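Long-range contact in phenazine biosynthesis protein, PhzF family (Bacillus anthracis, PDB 3EDN), which is of unproven function but is probably an isomerase-type enzyme related to phenazine biosynthesis: residues L52-F64 with A94-P106. Sequence-based numbering, arbitrary orientation.
Sequences LSSEVADIRMRYF and ASLTIETKAGILP. With SO4 (sulfate ion), chain O.
Strands 59-64 and 95-100 pair in parallel through a short backbone ladder: Glu99 N gives its hydrogen to Ile59 O at 2.8 Å, and Met61 N returns one to Glu99 O at 3.1 Å. The strand directions diverge by 45°, consistent with a ladder of only two bridges, Ile59-Ile98 and Arg60-Glu99. In this diaminopimelate epimerase-like fold helix 74-86 lies in the connection, and a type I turn, Thr100-Gly103, leads into the adjoining hairpin strand.

Before the ladder, Asp58 N donates to Thr97 OG1 (3.0 Å), while Asp58 OD2 takes Thr97 N at 2.9 Å on its anti side, tilted out of the carboxylate plane, the N-H...O angle being 163°.

A second polar cluster surrounds Glu99. With CG anti to N (chi1 -175°), its extended side chain runs alongside that of Arg60 without a salt bridge and reaches loop 53-58, where OE1 accepts from Ser54 OG (2.8 Å) and a water linked to Glu55 N. Glu99 OE2 pairs with Lys2 of the second subunit.

The face carrying Ile59, Met61 and Ile98 is apolar, with Met61 CG 3.8 Å from Ile98 CG2, and packs against helix 74-86. Separately, Val56 CG2 meets Ile104 CD1.

Arg62 NH2 donates to sulfate O2 and Lys101 NZ to sulfate O3, both at 2.8 Å; both side chains also pair with Glu69. The sulfate, probably from the crystallisation liquor, also meets Glu34 N of the second subunit, consistent with a small anion-binding spot at the interface.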
# COMPACT_ATOMS: atom_id res chain seq x y z
N LEU A 52 6.46 -8.82 -2.99
CA LEU A 52 6.76 -7.42 -3.33
C LEU A 52 8.26 -7.18 -3.46
O LEU A 52 9.08 -8.00 -3.03
CB LEU A 52 6.21 -6.51 -2.22
CG LEU A 52 4.69 -6.62 -2.08
CD1 LEU A 52 4.18 -6.21 -0.70
CD2 LEU A 52 4.05 -5.74 -3.13
N SER A 53 8.61 -6.06 -4.07
CA SER A 53 10.02 -5.67 -4.18
C SER A 53 10.51 -5.11 -2.84
O SER A 53 9.73 -4.57 -2.07
CB SER A 53 10.22 -4.62 -5.29
OG SER A 53 9.99 -5.18 -6.58
N SER A 54 11.82 -5.22 -2.59
CA SER A 54 12.40 -4.75 -1.33
C SER A 54 13.68 -3.97 -1.57
O SER A 54 14.46 -4.35 -2.43
CB SER A 54 12.74 -5.92 -0.40
OG SER A 54 13.32 -5.44 0.81
N GLU A 55 13.88 -2.93 -0.76
CA GLU A 55 15.11 -2.13 -0.76
C GLU A 55 16.21 -2.77 0.08
O GLU A 55 17.38 -2.41 -0.05
CB GLU A 55 14.83 -0.75 -0.18
CG GLU A 55 13.90 0.12 -1.03
CD GLU A 55 14.60 0.68 -2.25
OE1 GLU A 55 15.78 1.07 -2.13
OE2 GLU A 55 13.97 0.74 -3.33
N VAL A 56 15.84 -3.72 0.95
CA VAL A 56 16.75 -4.17 2.00
C VAL A 56 16.84 -5.69 2.14
O VAL A 56 17.54 -6.18 3.02
CB VAL A 56 16.35 -3.59 3.38
CG1 VAL A 56 16.50 -2.07 3.39
CG2 VAL A 56 14.92 -3.99 3.74
N ALA A 57 16.12 -6.42 1.30
CA ALA A 57 16.12 -7.90 1.34
C ALA A 57 15.85 -8.45 -0.05
O ALA A 57 15.54 -7.69 -0.97
CB ALA A 57 15.08 -8.42 2.32
N ASP A 58 15.93 -9.77 -0.21
CA ASP A 58 15.70 -10.37 -1.52
C ASP A 58 14.28 -10.05 -2.02
O ASP A 58 14.08 -9.67 -3.17
CB ASP A 58 15.92 -11.88 -1.48
CG ASP A 58 17.38 -12.24 -1.22
OD1 ASP A 58 18.27 -11.65 -1.87
OD2 ASP A 58 17.64 -13.12 -0.36
N ILE A 59 13.31 -10.21 -1.13
CA ILE A 59 11.92 -9.88 -1.41
C ILE A 59 11.28 -9.27 -0.18
O ILE A 59 11.86 -9.30 0.90
CB ILE A 59 11.09 -11.11 -1.86
CG1 ILE A 59 10.91 -12.10 -0.70
CG2 ILE A 59 11.73 -11.81 -3.04
CD1 ILE A 59 9.84 -13.17 -0.99
N ARG A 60 10.09 -8.70 -0.38
CA ARG A 60 9.26 -8.23 0.71
C ARG A 60 7.95 -9.01 0.63
O ARG A 60 7.53 -9.44 -0.44
CB ARG A 60 9.02 -6.72 0.57
CG ARG A 60 8.08 -6.09 1.58
CD ARG A 60 8.26 -4.55 1.53
NE ARG A 60 7.99 -3.99 0.20
CZ ARG A 60 6.84 -3.40 -0.14
NH1 ARG A 60 5.86 -3.26 0.74
NH2 ARG A 60 6.68 -2.93 -1.38
N MSE A 61 7.31 -9.22 1.78
CA MSE A 61 6.02 -9.90 1.79
C MSE A 61 5.07 -9.16 2.69
O MSE A 61 5.46 -8.72 3.76
CB MSE A 61 6.16 -11.32 2.34
CG MSE A 61 6.62 -12.34 1.35
SE MSE A 61 6.35 -14.15 2.05
CE MSE A 61 4.52 -14.23 1.98
N ARG A 62 3.82 -9.03 2.27
CA ARG A 62 2.77 -8.56 3.17
C ARG A 62 1.74 -9.68 3.31
O ARG A 62 1.51 -10.45 2.36
CB ARG A 62 2.15 -7.25 2.68
CG ARG A 62 3.13 -6.07 2.77
CD ARG A 62 2.56 -4.78 2.19
NE ARG A 62 1.64 -4.13 3.10
CZ ARG A 62 1.21 -2.87 2.98
NH1 ARG A 62 1.62 -2.11 1.95
NH2 ARG A 62 0.38 -2.38 3.89
N TYR A 63 1.12 -9.74 4.49
CA TYR A 63 0.23 -10.85 4.86
C TYR A 63 -1.12 -10.28 5.28
O TYR A 63 -1.16 -9.39 6.12
CB TYR A 63 0.82 -11.57 6.07
CG TYR A 63 2.28 -12.00 5.95
CD1 TYR A 63 2.64 -13.21 5.33
CD2 TYR A 63 3.30 -11.24 6.52
CE1 TYR A 63 3.95 -13.61 5.26
CE2 TYR A 63 4.63 -11.63 6.44
CZ TYR A 63 4.95 -12.82 5.83
OH TYR A 63 6.27 -13.24 5.76
N PHE A 64 -2.21 -10.76 4.69
CA PHE A 64 -3.54 -10.25 5.04
C PHE A 64 -4.53 -11.36 5.33
O PHE A 64 -4.58 -12.35 4.61
CB PHE A 64 -4.13 -9.43 3.88
CG PHE A 64 -3.47 -8.12 3.65
CD1 PHE A 64 -4.04 -6.95 4.14
CD2 PHE A 64 -2.29 -8.04 2.91
CE1 PHE A 64 -3.44 -5.71 3.93
CE2 PHE A 64 -1.70 -6.81 2.69
CZ PHE A 64 -2.27 -5.64 3.20
N ALA A 94 20.13 -21.24 -1.70
CA ALA A 94 19.48 -22.07 -0.70
C ALA A 94 19.04 -21.27 0.51
O ALA A 94 18.63 -21.83 1.53
CB ALA A 94 20.43 -23.19 -0.27
N SER A 95 19.14 -19.95 0.42
CA SER A 95 18.63 -19.08 1.46
C SER A 95 18.08 -17.79 0.87
O SER A 95 18.42 -17.42 -0.26
CB SER A 95 19.69 -18.79 2.51
OG SER A 95 20.79 -18.12 1.93
N LEU A 96 17.22 -17.13 1.63
CA LEU A 96 16.51 -15.96 1.16
C LEU A 96 16.31 -15.02 2.34
O LEU A 96 16.13 -15.49 3.47
CB LEU A 96 15.13 -16.38 0.59
CG LEU A 96 14.24 -15.38 -0.16
CD1 LEU A 96 14.78 -15.20 -1.56
CD2 LEU A 96 12.77 -15.79 -0.21
N THR A 97 16.30 -13.72 2.10
CA THR A 97 15.80 -12.79 3.12
C THR A 97 14.48 -12.17 2.69
O THR A 97 14.29 -11.86 1.50
CB THR A 97 16.81 -11.67 3.45
OG1 THR A 97 17.18 -11.02 2.24
CG2 THR A 97 18.08 -12.25 4.13
N ILE A 98 13.58 -12.01 3.65
CA ILE A 98 12.24 -11.48 3.41
C ILE A 98 12.02 -10.27 4.31
O ILE A 98 12.05 -10.37 5.53
CB ILE A 98 11.13 -12.52 3.73
CG1 ILE A 98 11.34 -13.82 2.94
CG2 ILE A 98 9.76 -11.92 3.44
CD1 ILE A 98 10.40 -14.95 3.38
N GLU A 99 11.81 -9.11 3.69
CA GLU A 99 11.43 -7.94 4.46
C GLU A 99 9.98 -8.04 4.92
O GLU A 99 9.08 -8.23 4.10
CB GLU A 99 11.64 -6.67 3.65
CG GLU A 99 11.36 -5.45 4.51
CD GLU A 99 11.45 -4.13 3.78
OE1 GLU A 99 11.61 -4.14 2.53
OE2 GLU A 99 11.34 -3.10 4.48
N THR A 100 9.75 -7.93 6.22
CA THR A 100 8.39 -7.87 6.75
C THR A 100 8.27 -6.74 7.76
O THR A 100 9.27 -6.14 8.17
CB THR A 100 7.94 -9.18 7.46
OG1 THR A 100 8.49 -9.21 8.79
CG2 THR A 100 8.35 -10.42 6.67
N LYS A 101 7.04 -6.45 8.17
CA LYS A 101 6.81 -5.39 9.13
C LYS A 101 7.36 -5.76 10.51
O LYS A 101 7.59 -4.88 11.34
CB LYS A 101 5.32 -5.03 9.18
CG LYS A 101 4.86 -4.28 7.93
CD LYS A 101 3.44 -3.74 8.05
CE LYS A 101 3.10 -2.88 6.84
NZ LYS A 101 1.73 -2.33 7.00
N ALA A 102 7.61 -7.05 10.74
CA ALA A 102 8.23 -7.48 12.00
C ALA A 102 9.75 -7.65 11.89
O ALA A 102 10.39 -8.16 12.82
CB ALA A 102 7.58 -8.76 12.51
N GLY A 103 10.33 -7.21 10.78
CA GLY A 103 11.77 -7.35 10.55
C GLY A 103 12.13 -8.20 9.34
O GLY A 103 11.26 -8.77 8.69
N ILE A 104 13.42 -8.25 9.04
CA ILE A 104 13.92 -9.08 7.95
C ILE A 104 14.07 -10.52 8.46
O ILE A 104 14.76 -10.77 9.45
CB ILE A 104 15.25 -8.54 7.38
CG1 ILE A 104 15.04 -7.13 6.83
CG2 ILE A 104 15.82 -9.48 6.30
CD1 ILE A 104 16.29 -6.47 6.33
N LEU A 105 13.39 -11.44 7.77
CA LEU A 105 13.41 -12.88 8.10
C LEU A 105 14.38 -13.64 7.22
O LEU A 105 14.25 -13.64 6.01
CB LEU A 105 12.02 -13.49 7.90
CG LEU A 105 10.83 -12.83 8.57
CD1 LEU A 105 9.58 -13.64 8.21
CD2 LEU A 105 11.01 -12.74 10.09
N PRO A 106 15.37 -14.31 7.82
CA PRO A 106 16.18 -15.24 7.06
C PRO A 106 15.45 -16.57 6.89
O PRO A 106 14.96 -17.16 7.87
CB PRO A 106 17.41 -15.47 7.95
CG PRO A 106 17.25 -14.58 9.11
CD PRO A 106 15.81 -14.19 9.21
S SO4 O . 0.71 1.02 5.18
O1 SO4 O . 1.25 2.06 4.32
O2 SO4 O . -0.29 0.23 4.47
O3 SO4 O . 1.80 0.16 5.65
O4 SO4 O . 0.08 1.68 6.32
O HOH W 1 11.84 -2.00 1.07